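ABC transporter, substrate binding protein (Aeropyrum pernix, PDB 3EAF) probably captures a small solute, as yet unidentified, for an ABC importer and carries a bound magnesium ion. Local coordinates at residues 107-112 with 379-384; 116-121 with 344-349; 190-195 with 220-225. All coordinates share one frame; numbering follows the deposited sequence.

Interaction 1: residues 107-112 with 379-384; sequences YSAKLL and RYTIEE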
ATOM      1  N   TYR A 107      -0.793   0.616   4.823  1.00  7.26           N
ATOM      2  CA  TYR A 107      -0.880  -0.779   5.245  1.00  7.09           C
ATOM      3  C   TYR A 107      -0.212  -0.996   6.615  1.00  7.53           C
ATOM      4  O   TYR A 107       0.369  -2.050   6.866  1.00  7.67           O
ATOM      5  CB  TYR A 107      -0.302  -1.717   4.177  1.00  6.77           C
ATOM      6  CG  TYR A 107      -0.766  -1.429   2.756  1.00  6.14           C
ATOM      7  CD1 TYR A 107      -2.126  -1.323   2.442  1.00  6.15           C
ATOM      8  CD2 TYR A 107       0.160  -1.279   1.729  1.00  6.42           C
ATOM      9  CE1 TYR A 107      -2.547  -1.062   1.128  1.00  7.21           C
ATOM     10  CE2 TYR A 107      -0.239  -1.025   0.425  1.00  5.74           C
ATOM     11  CZ  TYR A 107      -1.585  -0.917   0.131  1.00  6.66           C
ATOM     12  OH  TYR A 107      -1.959  -0.655  -1.163  1.00  7.24           O
ATOM     13  N   SER A 108      -0.312  -0.005   7.501  1.00  7.56           N
ATOM     14  CA  SER A 108       0.270  -0.100   8.850  1.00  7.96           C
ATOM     15  C   SER A 108      -0.276  -1.254   9.687  1.00  8.62           C
ATOM     16  O   SER A 108      -1.495  -1.427   9.800  1.00  8.10           O
ATOM     17  CB  SER A 108       0.055   1.204   9.635  1.00  8.25           C
ATOM     18  OG  SER A 108       0.424   1.034  11.000  1.00  8.08           O
ATOM     19  N   ALA A 109       0.635  -2.000  10.318  1.00  8.92           N
ATOM     20  CA  ALA A 109       0.263  -3.103  11.200  1.00  9.66           C
ATOM     21  C   ALA A 109      -0.534  -2.641  12.418  1.00 10.23           C
ATOM     22  O   ALA A 109      -1.335  -3.403  12.970  1.00 10.47           O
ATOM     23  CB  ALA A 109       1.505  -3.889  11.632  1.00  9.63           C
ATOM     24  N   LYS A 110      -0.321  -1.390  12.825  1.00 10.75           N
ATOM     25  CA  LYS A 110      -1.048  -0.793  13.946  1.00 11.58           C
ATOM     26  C   LYS A 110      -2.572  -0.706  13.720  1.00 11.80           C
ATOM     27  O   LYS A 110      -3.339  -0.637  14.684  1.00 11.79           O
ATOM     28  CB  LYS A 110      -0.451   0.579  14.306  1.00 11.64           C
ATOM     29  CG  LYS A 110       1.012   0.490  14.751  1.00 11.81           C
ATOM     30  CD  LYS A 110       1.552   1.802  15.291  1.00 12.72           C
ATOM     31  CE  LYS A 110       2.933   1.595  15.926  1.00 14.60           C
ATOM     32  NZ  LYS A 110       3.552   2.896  16.338  1.00 16.11           N
ATOM     33  N   LEU A 111      -3.020  -0.783  12.467  1.00 20.00           N
ATOM     34  CA  LEU A 111      -4.434  -0.718  12.117  1.00 20.00           C
ATOM     35  C   LEU A 111      -5.121  -2.061  12.338  1.00 20.00           C
ATOM     36  O   LEU A 111      -6.379  -2.042  12.418  1.00 12.16           O
ATOM     37  CB  LEU A 111      -4.606  -0.272  10.663  1.00 20.00           C
ATOM     38  CG  LEU A 111      -4.142   1.148  10.329  1.00 20.00           C
ATOM     39  CD1 LEU A 111      -4.231   1.403   8.833  1.00 20.00           C
ATOM     40  CD2 LEU A 111      -4.953   2.175  11.104  1.00 20.00           C
ATOM     41  N   LEU A 112      -4.396  -3.124  12.344  1.00 12.62           N
ATOM     42  CA  LEU A 112      -4.959  -4.478  12.356  1.00 12.49           C
ATOM     43  C   LEU A 112      -5.929  -4.757  13.502  1.00 12.83           C
ATOM     44  O   LEU A 112      -6.859  -5.544  13.340  1.00 13.43           O
ATOM     45  CB  LEU A 112      -3.834  -5.530  12.334  1.00 12.49           C
ATOM     46  CG  LEU A 112      -2.916  -5.541  11.104  1.00 11.99           C
ATOM     47  CD1 LEU A 112      -1.693  -6.401  11.331  1.00 11.51           C
ATOM     48  CD2 LEU A 112      -3.658  -5.984   9.850  1.00 12.43           C
ATOM     49  N   ARG A 379       2.302  -8.580  14.870  1.00 15.16           N
ATOM     50  CA  ARG A 379       2.197  -8.361  16.308  1.00 15.81           C
ATOM     51  C   ARG A 379       3.423  -7.677  16.921  1.00 15.73           C
ATOM     52  O   ARG A 379       3.287  -6.968  17.914  1.00 15.87           O
ATOM     53  CB  ARG A 379       1.814  -9.646  17.041  1.00 16.10           C
ATOM     54  CG  ARG A 379       0.361 -10.033  16.772  1.00 17.53           C
ATOM     55  CD  ARG A 379      -0.126 -11.164  17.666  1.00 20.28           C
ATOM     56  NE  ARG A 379      -1.483 -11.575  17.308  1.00 20.73           N
ATOM     57  CZ  ARG A 379      -1.781 -12.406  16.314  1.00 21.52           C
ATOM     58  NH1 ARG A 379      -0.820 -12.929  15.561  1.00 22.60           N
ATOM     59  NH2 ARG A 379      -3.049 -12.709  16.070  1.00 22.22           N
ATOM     60  N   TYR A 380       4.595  -7.848  16.304  1.00 15.86           N
ATOM     61  CA  TYR A 380       5.802  -7.123  16.732  1.00 16.33           C
ATOM     62  C   TYR A 380       5.544  -5.624  16.698  1.00 16.65           C
ATOM     63  O   TYR A 380       5.871  -4.907  17.645  1.00 16.40           O
ATOM     64  CB  TYR A 380       7.013  -7.436  15.842  1.00 16.39           C
ATOM     65  CG  TYR A 380       7.510  -8.872  15.859  1.00 16.13           C
ATOM     66  CD1 TYR A 380       7.117  -9.773  16.853  1.00 16.09           C
ATOM     67  CD2 TYR A 380       8.407  -9.317  14.891  1.00 15.65           C
ATOM     68  CE1 TYR A 380       7.583 -11.095  16.859  1.00 15.65           C
ATOM     69  CE2 TYR A 380       8.881 -10.620  14.895  1.00 16.46           C
ATOM     70  CZ  TYR A 380       8.467 -11.502  15.883  1.00 16.67           C
ATOM     71  OH  TYR A 380       8.947 -12.797  15.880  1.00 18.00           O
ATOM     72  N   THR A 381       4.943  -5.161  15.604  1.00 16.80           N
ATOM     73  CA  THR A 381       4.669  -3.745  15.411  1.00 17.24           C
ATOM     74  C   THR A 381       3.536  -3.267  16.324  1.00 18.11           C
ATOM     75  O   THR A 381       3.621  -2.182  16.902  1.00 17.83           O
ATOM     76  CB  THR A 381       4.363  -3.433  13.928  1.00 17.01           C
ATOM     77  OG1 THR A 381       5.457  -3.879  13.120  1.00 15.71           O
ATOM     78  CG2 THR A 381       4.161  -1.932  13.710  1.00 16.27           C
ATOM     79  N   ILE A 382       2.491  -4.086  16.456  1.00 19.30           N
ATOM     80  CA  ILE A 382       1.338  -3.763  17.306  1.00 20.63           C
ATOM     81  C   ILE A 382       1.765  -3.568  18.767  1.00 21.88           C
ATOM     82  O   ILE A 382       1.322  -2.623  19.430  1.00 22.08           O
ATOM     83  CB  ILE A 382       0.227  -4.840  17.194  1.00 20.47           C
ATOM     84  CG1 ILE A 382      -0.364  -4.849  15.775  1.00 19.70           C
ATOM     85  CG2 ILE A 382      -0.869  -4.600  18.224  1.00 20.57           C
ATOM     86  CD1 ILE A 382      -0.976  -6.173  15.355  1.00 19.17           C
ATOM     87  N   GLU A 383       2.648  -4.447  19.242  1.00 23.20           N
ATOM     88  CA  GLU A 383       3.136  -4.409  20.622  1.00 24.81           C
ATOM     89  C   GLU A 383       4.162  -3.292  20.909  1.00 25.14           C
ATOM     90  O   GLU A 383       4.530  -3.072  22.068  1.00 25.19           O
ATOM     91  CB  GLU A 383       3.665  -5.793  21.037  1.00 24.81           C
ATOM     92  CG  GLU A 383       2.549  -6.841  21.218  1.00 25.90           C
ATOM     93  CD  GLU A 383       3.039  -8.289  21.225  1.00 26.53           C
ATOM     94  OE1 GLU A 383       4.271  -8.529  21.304  1.00 28.41           O
ATOM     95  OE2 GLU A 383       2.176  -9.200  21.151  1.00 29.00           O
ATOM     96  N   GLU A 384       4.603  -2.587  19.862  1.00 25.62           N
ATOM     97  CA  GLU A 384       5.543  -1.456  20.004  1.00 26.06           C
ATOM     98  C   GLU A 384       5.041  -0.352  20.933  1.00 26.50           C
ATOM     99  O   GLU A 384       4.019   0.288  20.657  1.00 26.59           O
ATOM    100  CB  GLU A 384       5.875  -0.843  18.639  1.00 25.95           C
ATOM    101  CG  GLU A 384       7.253  -1.177  18.132  1.00 24.98           C
ATOM    102  CD  GLU A 384       7.438  -0.848  16.667  1.00 23.94           C
ATOM    103  OE1 GLU A 384       7.124   0.289  16.246  1.00 24.52           O
ATOM    104  OE2 GLU A 384       7.913  -1.733  15.933  1.00 22.94           O
TER
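A109, K110 and L112, around the short 3-10 segment of 107-112, pack against T381 and I382 near the C-terminus of this two-lobed periplasmic binding protein. The turn is opened by an ST turn in which S108 OG accepts from K110 N, and its small alanine lets the helix 377-382 come close. A109 CB lies 3.7 Å from T381 CB, and the methyl T381 CG2 reaches both A109 CB and K110 CG. T381 OG1, beside the backbone N (chi1 -56°), is hydrogen-bonded to S125 OG, which leaves CG2 to face A109 and K110, and the threonine serves an apolar and a polar neighbour at once. I382 CG1 comes within 3.3 Å of A109 O. The isoleucine goes on to the branch tip of L112, crossing that side chain at about a right angle, with I382 CD1 4.1 Å from L112 CD1. K110 stretches along the edge of the contact, its extended chain passing the carbonyl of T381. K110 NZ stays 4.4 Å from E384 OE1, a favourable nearness of charge but longer than a salt bridge. No hydrogen bond links the two segments. The loop between strands 101-104 and 117-118 of the six-stranded sheet is thus held to helix 377-382, which follows the last strand of the other sheet, consistent with a place beside the crossings between the lobes.

Interaction 2: residues 116-121 with 344-349; sequences FNFYPA and GFHLAY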
ATOM      1  N   PHE A 116     -12.608  -0.841  12.545  1.00 11.52           N
ATOM      2  CA  PHE A 116     -13.165  -0.344  11.282  1.00 11.31           C
ATOM      3  C   PHE A 116     -12.134  -0.105  10.181  1.00 11.18           C
ATOM      4  O   PHE A 116     -12.488   0.368   9.100  1.00 11.07           O
ATOM      5  CB  PHE A 116     -14.045   0.898  11.514  1.00 11.25           C
ATOM      6  CG  PHE A 116     -15.424   0.563  12.004  1.00 11.28           C
ATOM      7  CD1 PHE A 116     -16.498   0.507  11.113  1.00 11.60           C
ATOM      8  CD2 PHE A 116     -15.650   0.257  13.349  1.00 11.64           C
ATOM      9  CE1 PHE A 116     -17.784   0.178  11.561  1.00 11.60           C
ATOM     10  CE2 PHE A 116     -16.933  -0.067  13.809  1.00 12.23           C
ATOM     11  CZ  PHE A 116     -18.002  -0.111  12.906  1.00 11.08           C
ATOM     12  N   ASN A 117     -10.873  -0.462  10.447  1.00 10.83           N
ATOM     13  CA  ASN A 117      -9.803  -0.299   9.463  1.00 10.43           C
ATOM     14  C   ASN A 117      -9.467  -1.584   8.708  1.00 10.24           C
ATOM     15  O   ASN A 117      -9.261  -2.643   9.314  1.00 10.67           O
ATOM     16  CB  ASN A 117      -8.548   0.290  10.112  1.00 10.20           C
ATOM     17  CG  ASN A 117      -8.746   1.733  10.561  1.00 10.08           C
ATOM     18  OD1 ASN A 117      -8.474   2.680   9.813  1.00 10.86           O
ATOM     19  ND2 ASN A 117      -9.246   1.905  11.770  1.00  6.99           N
ATOM     20  N   PHE A 118      -9.422  -1.475   7.379  1.00  9.81           N
ATOM     21  CA  PHE A 118      -9.142  -2.603   6.491  1.00  9.34           C
ATOM     22  C   PHE A 118      -8.223  -2.136   5.361  1.00  8.99           C
ATOM     23  O   PHE A 118      -8.215  -0.963   4.996  1.00  8.78           O
ATOM     24  CB  PHE A 118     -10.435  -3.151   5.866  1.00  9.17           C
ATOM     25  CG  PHE A 118     -11.428  -3.693   6.859  1.00  9.68           C
ATOM     26  CD1 PHE A 118     -11.458  -5.054   7.162  1.00  9.46           C
ATOM     27  CD2 PHE A 118     -12.365  -2.852   7.463  1.00  9.46           C
ATOM     28  CE1 PHE A 118     -12.384  -5.565   8.073  1.00  9.98           C
ATOM     29  CE2 PHE A 118     -13.301  -3.353   8.372  1.00  9.08           C
ATOM     30  CZ  PHE A 118     -13.317  -4.713   8.674  1.00  7.94           C
ATOM     31  N   TYR A 119      -7.444  -3.061   4.817  1.00  8.66           N
ATOM     32  CA  TYR A 119      -6.725  -2.823   3.562  1.00  8.42           C
ATOM     33  C   TYR A 119      -6.453  -4.174   2.915  1.00  8.33           C
ATOM     34  O   TYR A 119      -6.199  -5.144   3.623  1.00  8.04           O
ATOM     35  CB  TYR A 119      -5.436  -2.001   3.765  1.00  8.17           C
ATOM     36  CG  TYR A 119      -4.581  -2.404   4.952  1.00  8.55           C
ATOM     37  CD1 TYR A 119      -3.651  -3.445   4.847  1.00  8.17           C
ATOM     38  CD2 TYR A 119      -4.681  -1.731   6.173  1.00  8.62           C
ATOM     39  CE1 TYR A 119      -2.868  -3.829   5.933  1.00  8.28           C
ATOM     40  CE2 TYR A 119      -3.891  -2.107   7.267  1.00  8.67           C
ATOM     41  CZ  TYR A 119      -2.990  -3.154   7.138  1.00  8.74           C
ATOM     42  OH  TYR A 119      -2.202  -3.519   8.209  1.00  8.57           O
ATOM     43  N   PRO A 120      -6.517  -4.245   1.569  1.00  8.12           N
ATOM     44  CA  PRO A 120      -6.421  -5.520   0.849  1.00  7.73           C
ATOM     45  C   PRO A 120      -4.979  -5.989   0.597  1.00  7.53           C
ATOM     46  O   PRO A 120      -4.636  -6.387  -0.523  1.00  6.90           O
ATOM     47  CB  PRO A 120      -7.122  -5.202  -0.473  1.00  7.81           C
ATOM     48  CG  PRO A 120      -6.766  -3.782  -0.725  1.00  7.74           C
ATOM     49  CD  PRO A 120      -6.689  -3.112   0.637  1.00  8.02           C
ATOM     50  N   ALA A 121      -4.148  -5.942   1.635  1.00  7.24           N
ATOM     51  CA  ALA A 121      -2.741  -6.310   1.524  1.00  7.06           C
ATOM     52  C   ALA A 121      -2.232  -6.738   2.904  1.00  7.27           C
ATOM     53  O   ALA A 121      -2.869  -6.435   3.914  1.00  7.02           O
ATOM     54  CB  ALA A 121      -1.914  -5.127   0.982  1.00  7.14           C
ATOM     55  N   GLY A 344     -10.845  -8.419  15.347  1.00 14.53           N
ATOM     56  CA  GLY A 344      -9.712  -8.139  16.245  1.00 14.13           C
ATOM     57  C   GLY A 344      -8.333  -8.186  15.597  1.00 13.88           C
ATOM     58  O   GLY A 344      -7.353  -7.761  16.203  1.00 13.81           O
ATOM     59  N   PHE A 345      -8.245  -8.707  14.371  1.00 13.21           N
ATOM     60  CA  PHE A 345      -6.962  -8.852  13.676  1.00 12.52           C
ATOM     61  C   PHE A 345      -7.176  -8.906  12.160  1.00 12.07           C
ATOM     62  O   PHE A 345      -7.238  -9.988  11.575  1.00 11.94           O
ATOM     63  CB  PHE A 345      -6.240 -10.112  14.173  1.00 12.87           C
ATOM     64  CG  PHE A 345      -4.759 -10.147  13.860  1.00 13.44           C
ATOM     65  CD1 PHE A 345      -3.872  -9.291  14.509  1.00 14.54           C
ATOM     66  CD2 PHE A 345      -4.254 -11.049  12.935  1.00 13.28           C
ATOM     67  CE1 PHE A 345      -2.506  -9.335  14.231  1.00 14.32           C
ATOM     68  CE2 PHE A 345      -2.890 -11.096  12.650  1.00 13.58           C
ATOM     69  CZ  PHE A 345      -2.018 -10.238  13.301  1.00 13.79           C
ATOM     70  N   HIS A 346      -7.291  -7.737  11.529  1.00 11.21           N
ATOM     71  CA  HIS A 346      -7.661  -7.655  10.103  1.00 10.49           C
ATOM     72  C   HIS A 346      -6.514  -7.895   9.124  1.00 10.25           C
ATOM     73  O   HIS A 346      -6.348  -7.129   8.166  1.00 10.41           O
ATOM     74  CB  HIS A 346      -8.322  -6.306   9.780  1.00 10.42           C
ATOM     75  CG  HIS A 346      -9.627  -6.080  10.476  1.00  9.87           C
ATOM     76  ND1 HIS A 346     -10.150  -4.823  10.680  1.00 10.14           N
ATOM     77  CD2 HIS A 346     -10.523  -6.950  10.999  1.00  9.91           C
ATOM     78  CE1 HIS A 346     -11.305  -4.925  11.314  1.00 10.41           C
ATOM     79  NE2 HIS A 346     -11.554  -6.207  11.521  1.00 10.26           N
ATOM     80  N   LEU A 347      -5.741  -8.960   9.339  1.00  9.86           N
ATOM     81  CA  LEU A 347      -4.652  -9.321   8.416  1.00  9.83           C
ATOM     82  C   LEU A 347      -5.187 -10.066   7.194  1.00  9.95           C
ATOM     83  O   LEU A 347      -5.613 -11.218   7.299  1.00 10.14           O
ATOM     84  CB  LEU A 347      -3.558 -10.138   9.122  1.00  9.20           C
ATOM     85  CG  LEU A 347      -2.300 -10.475   8.306  1.00  9.24           C
ATOM     86  CD1 LEU A 347      -1.561  -9.204   7.857  1.00  8.24           C
ATOM     87  CD2 LEU A 347      -1.353 -11.406   9.072  1.00  9.57           C
ATOM     88  N   ALA A 348      -5.141  -9.411   6.034  1.00 10.00           N
ATOM     89  CA  ALA A 348      -5.813  -9.919   4.828  1.00 10.15           C
ATOM     90  C   ALA A 348      -5.178 -11.198   4.289  1.00 10.28           C
ATOM     91  O   ALA A 348      -5.884 -12.136   3.908  1.00 10.12           O
ATOM     92  CB  ALA A 348      -5.858  -8.836   3.745  1.00 10.37           C
ATOM     93  N   TYR A 349      -3.843 -11.204   4.257  1.00 10.20           N
ATOM     94  CA  TYR A 349      -3.018 -12.329   3.805  1.00 10.49           C
ATOM     95  C   TYR A 349      -1.571 -11.946   4.085  1.00 10.73           C
ATOM     96  O   TYR A 349      -1.318 -10.846   4.584  1.00 10.72           O
ATOM     97  CB  TYR A 349      -3.247 -12.670   2.318  1.00 10.17           C
ATOM     98  CG  TYR A 349      -3.068 -11.522   1.343  1.00 10.13           C
ATOM     99  CD1 TYR A 349      -1.855 -11.327   0.679  1.00  9.72           C
ATOM    100  CD2 TYR A 349      -4.118 -10.647   1.063  1.00  9.69           C
ATOM    101  CE1 TYR A 349      -1.688 -10.276  -0.229  1.00  8.87           C
ATOM    102  CE2 TYR A 349      -3.963  -9.598   0.168  1.00  9.52           C
ATOM    103  CZ  TYR A 349      -2.744  -9.416  -0.473  1.00 10.02           C
ATOM    104  OH  TYR A 349      -2.587  -8.373  -1.355  1.00  9.90           O
TER
HETATM  105  O   HOH W   1      -6.341  -4.721   7.154  1.00  8.80           O
HETATM  106  O   HOH W   2      -4.351  -6.729   6.193  1.00 12.37           O
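H346 reaches across to N117 and F118, and each segment has an inverse gamma turn: one centred on P120, just after strand 117-118, the other on H346 itself, in the loop before strand 352-357. The imidazole does two jobs. H346 ND1 donates to N117 O at 2.7 Å, with an N-H...O angle of 158° and the oxygen near the ring plane. Its face lies on the F118 ring as an offset stack, the planes only 14° apart and the centroids 4.0 Å apart, with F118 CE1 over the centre of the imidazole. Histidine suits the place because one flat ring can both stack on F118, whose phenyl gives it a broad apolar floor, and present a nitrogen at its rim to each of two oxygen partners. Farther along, A348 CB, a small methyl, fits against Y119 O and A121 O. At the far end Y349, its CG set between the backbone N and the carbonyl carbon (chi1 55°), swings its ring to the residues 120-121, and Y349 OH donates to P120 O at 3.0 Å. Two waters bridge the backbones: one accepts from Y119 N and donates to H346 O, while the other donates to both H346 O and A121 O and accepts from A348 N.

In the second shell, F118 meets the ring of the magnesium ligand Y341 edge-to-face. E325, another ligand of the magnesium ion, holds the second imidazole nitrogen. With one nitrogen donating and the other facing a carboxylate, the imidazole may well carry a positive charge. The histidine thereby ties the metal site to the edge strand, through the hydrogen bond between H346 NE2 and E325 OE2.

Interaction 3: residues 190-195 with 220-225; sequences RIAREM and AKVGLD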
ATOM      1  N   ARG A 190      24.504  11.721   0.468  1.00 13.89           N
ATOM      2  CA  ARG A 190      25.023  11.754   1.835  1.00 14.12           C
ATOM      3  C   ARG A 190      24.732  10.438   2.553  1.00 13.61           C
ATOM      4  O   ARG A 190      25.617   9.872   3.203  1.00 13.83           O
ATOM      5  CB  ARG A 190      24.441  12.938   2.625  1.00 14.11           C
ATOM      6  CG  ARG A 190      24.975  13.067   4.062  1.00 14.63           C
ATOM      7  CD  ARG A 190      24.361  14.244   4.829  1.00 15.18           C
ATOM      8  NE  ARG A 190      22.948  14.020   5.153  1.00 17.37           N
ATOM      9  CZ  ARG A 190      21.932  14.672   4.590  1.00 18.31           C
ATOM     10  NH1 ARG A 190      22.155  15.620   3.677  1.00 18.90           N
ATOM     11  NH2 ARG A 190      20.684  14.386   4.950  1.00 18.44           N
ATOM     12  N   ILE A 191      23.496   9.957   2.423  1.00 13.04           N
ATOM     13  CA  ILE A 191      23.076   8.695   3.042  1.00 12.78           C
ATOM     14  C   ILE A 191      23.807   7.513   2.414  1.00 12.36           C
ATOM     15  O   ILE A 191      24.257   6.625   3.124  1.00 12.23           O
ATOM     16  CB  ILE A 191      21.524   8.490   2.982  1.00 12.49           C
ATOM     17  CG1 ILE A 191      20.802   9.483   3.900  1.00 13.29           C
ATOM     18  CG2 ILE A 191      21.115   7.043   3.321  1.00 12.49           C
ATOM     19  CD1 ILE A 191      21.379   9.611   5.314  1.00 13.06           C
ATOM     20  N   ALA A 192      23.923   7.511   1.088  1.00 12.24           N
ATOM     21  CA  ALA A 192      24.644   6.446   0.390  1.00 12.54           C
ATOM     22  C   ALA A 192      26.103   6.369   0.854  1.00 12.78           C
ATOM     23  O   ALA A 192      26.635   5.278   1.065  1.00 12.30           O
ATOM     24  CB  ALA A 192      24.565   6.631  -1.114  1.00 12.02           C
ATOM     25  N   ARG A 193      26.734   7.533   1.012  1.00 13.38           N
ATOM     26  CA  ARG A 193      28.120   7.620   1.493  1.00 14.41           C
ATOM     27  C   ARG A 193      28.271   7.200   2.961  1.00 14.56           C
ATOM     28  O   ARG A 193      29.265   6.574   3.326  1.00 14.32           O
ATOM     29  CB  ARG A 193      28.702   9.022   1.247  1.00 14.24           C
ATOM     30  CG  ARG A 193      29.143   9.231  -0.197  1.00 14.36           C
ATOM     31  CD  ARG A 193      29.869  10.545  -0.422  1.00 15.71           C
ATOM     32  NE  ARG A 193      30.393  10.638  -1.788  1.00 19.37           N
ATOM     33  CZ  ARG A 193      29.818  11.310  -2.785  1.00 20.92           C
ATOM     34  NH1 ARG A 193      30.388  11.319  -3.986  1.00 21.58           N
ATOM     35  NH2 ARG A 193      28.680  11.976  -2.595  1.00 22.18           N
ATOM     36  N   GLU A 194      27.280   7.532   3.791  1.00 15.10           N
ATOM     37  CA  GLU A 194      27.234   7.050   5.178  1.00 16.05           C
ATOM     38  C   GLU A 194      27.150   5.524   5.239  1.00 16.22           C
ATOM     39  O   GLU A 194      27.868   4.890   6.007  1.00 16.10           O
ATOM     40  CB  GLU A 194      26.039   7.637   5.927  1.00 15.94           C
ATOM     41  CG  GLU A 194      26.218   9.049   6.415  1.00 16.53           C
ATOM     42  CD  GLU A 194      24.952   9.612   7.038  1.00 17.33           C
ATOM     43  OE1 GLU A 194      24.015   8.832   7.327  1.00 19.05           O
ATOM     44  OE2 GLU A 194      24.891  10.845   7.235  1.00 19.68           O
HETATM   45  N   MSE A 195      26.267   4.944   4.429  1.00 16.62           N
HETATM   46  CA  MSE A 195      26.098   3.487   4.381  1.00 17.66           C
HETATM   47  C   MSE A 195      27.316   2.776   3.808  1.00 16.88           C
HETATM   48  O   MSE A 195      27.673   1.688   4.256  1.00 16.85           O
HETATM   49  CB  MSE A 195      24.847   3.107   3.590  1.00 17.08           C
HETATM   50  CG  MSE A 195      23.561   3.570   4.242  1.00 17.97           C
HETATM   51 SE   MSE A 195      21.971   2.901   3.356  1.00 21.96          SE
HETATM   52  CE  MSE A 195      22.407   3.439   1.525  1.00 18.20           C
ATOM     53  N   ALA A 220      24.733   3.669  -6.614  1.00 16.86           N
ATOM     54  CA  ALA A 220      25.522   3.284  -7.780  1.00 17.09           C
ATOM     55  C   ALA A 220      26.581   4.335  -8.120  1.00 17.30           C
ATOM     56  O   ALA A 220      27.699   3.992  -8.493  1.00 17.45           O
ATOM     57  CB  ALA A 220      24.614   3.026  -8.974  1.00 16.87           C
ATOM     58  N   LYS A 221      26.221   5.610  -7.982  1.00 17.33           N
ATOM     59  CA  LYS A 221      27.125   6.712  -8.282  1.00 17.55           C
ATOM     60  C   LYS A 221      28.346   6.750  -7.343  1.00 17.52           C
ATOM     61  O   LYS A 221      29.464   7.039  -7.790  1.00 17.54           O
ATOM     62  CB  LYS A 221      26.373   8.044  -8.230  1.00 17.65           C
ATOM     63  CG  LYS A 221      27.190   9.260  -8.662  1.00 18.56           C
ATOM     64  CD  LYS A 221      26.476  10.541  -8.272  1.00 20.37           C
ATOM     65  CE  LYS A 221      27.318  11.780  -8.546  1.00 22.73           C
ATOM     66  NZ  LYS A 221      28.353  11.984  -7.495  1.00 24.50           N
ATOM     67  N   VAL A 222      28.128   6.454  -6.059  1.00 17.15           N
ATOM     68  CA  VAL A 222      29.193   6.542  -5.047  1.00 17.15           C
ATOM     69  C   VAL A 222      29.945   5.221  -4.861  1.00 17.34           C
ATOM     70  O   VAL A 222      30.960   5.168  -4.157  1.00 17.39           O
ATOM     71  CB  VAL A 222      28.676   7.075  -3.669  1.00 17.07           C
ATOM     72  CG1 VAL A 222      27.872   8.359  -3.851  1.00 17.53           C
ATOM     73  CG2 VAL A 222      27.857   6.015  -2.925  1.00 16.62           C
ATOM     74  N   GLY A 223      29.443   4.158  -5.482  1.00 17.15           N
ATOM     75  CA  GLY A 223      30.127   2.875  -5.457  1.00 17.29           C
ATOM     76  C   GLY A 223      29.709   1.919  -4.358  1.00 17.27           C
ATOM     77  O   GLY A 223      30.443   0.983  -4.052  1.00 17.20           O
ATOM     78  N   LEU A 224      28.538   2.141  -3.764  1.00 17.54           N
ATOM     79  CA  LEU A 224      27.958   1.155  -2.847  1.00 18.00           C
ATOM     80  C   LEU A 224      27.209   0.095  -3.648  1.00 18.45           C
ATOM     81  O   LEU A 224      26.073   0.314  -4.093  1.00 18.78           O
ATOM     82  CB  LEU A 224      27.046   1.806  -1.801  1.00 17.80           C
ATOM     83  CG  LEU A 224      26.278   0.878  -0.842  1.00 17.55           C
ATOM     84  CD1 LEU A 224      27.208  -0.060  -0.077  1.00 16.92           C
ATOM     85  CD2 LEU A 224      25.448   1.699   0.116  1.00 17.71           C
ATOM     86  N   ASP A 225      27.858  -1.047  -3.847  1.00 18.98           N
ATOM     87  CA  ASP A 225      27.282  -2.122  -4.652  1.00 19.39           C
ATOM     88  C   ASP A 225      26.512  -3.131  -3.810  1.00 18.89           C
ATOM     89  O   ASP A 225      26.856  -4.324  -3.733  1.00 19.38           O
ATOM     90  CB  ASP A 225      28.356  -2.780  -5.522  1.00 20.19           C
ATOM     91  CG  ASP A 225      28.857  -1.852  -6.613  1.00 22.57           C
ATOM     92  OD1 ASP A 225      28.036  -1.081  -7.162  1.00 26.64           O
ATOM     93  OD2 ASP A 225      30.064  -1.879  -6.921  1.00 25.64           O
TER
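R193 lies along V222 where helix 185-196 meets the end of helix 209-222, neighbouring crossover helices of a Rossmann-like lobe. Beyond its CB, R193 CG sits 4.0 Å from V222 CG1. The chain runs extended from CG to NE, and this brings the guanidinium over the same methyl: V222 CG1 lies over the centre of its face, 3.7 Å from R193 CZ. At the tip R193 NH1 comes within 4.1 Å of K221 NZ, near the guanidinium plane, while NH2 has a long, weak ion pair with E189. K221 has a similarly weak pairing with that glutamate, which would temper the repulsion of the two cations.

The other methyl, V222 CG2, points inward to A192 CB at 3.8 Å, where alanine keeps the helix surface low enough for a branched partner. An alanine in place of V222, lacking both methyls, is likely to leave the R193 guanidinium without apolar support and freer to turn, and to open a gap beside A192. After G223, whose positive phi suits a residue without a CB, the chain bends back and L224 drops CD2 onto selenomethionine M195. L224 CD2 is 3.8 Å from M195 CE, the two chains crossing at about a right angle. With no hydrogen bond across it, the contact rests on apolar burial inside and, at its rim, on an arginine whose flat face can pack on a methyl while its N-H groups stay at the edge for polar partners.

Overall arrangement
Interactions 1 and 2 form one continuous patch, their centres 11 Å apart. L112 O accepts from H346 N, and the Y119 hydroxyl bonds to S108 O while packing on L112. Interaction 3 stands alone, centred 31 Å from interaction 1 and 37 Å from interaction 2, on the outer helices of the lobe built around the seven-stranded sheet. Along the chain, 107-112 and 116-121 come first, then 190-195 and 220-225, then 344-349, which leads into strands 352-357 and 363-369 of that sheet, and last 379-384. Interactions 1 and 2 thus gather distant parts of the sequence, probably near the interlobe crossings, whereas interaction 3 is local to one lobe.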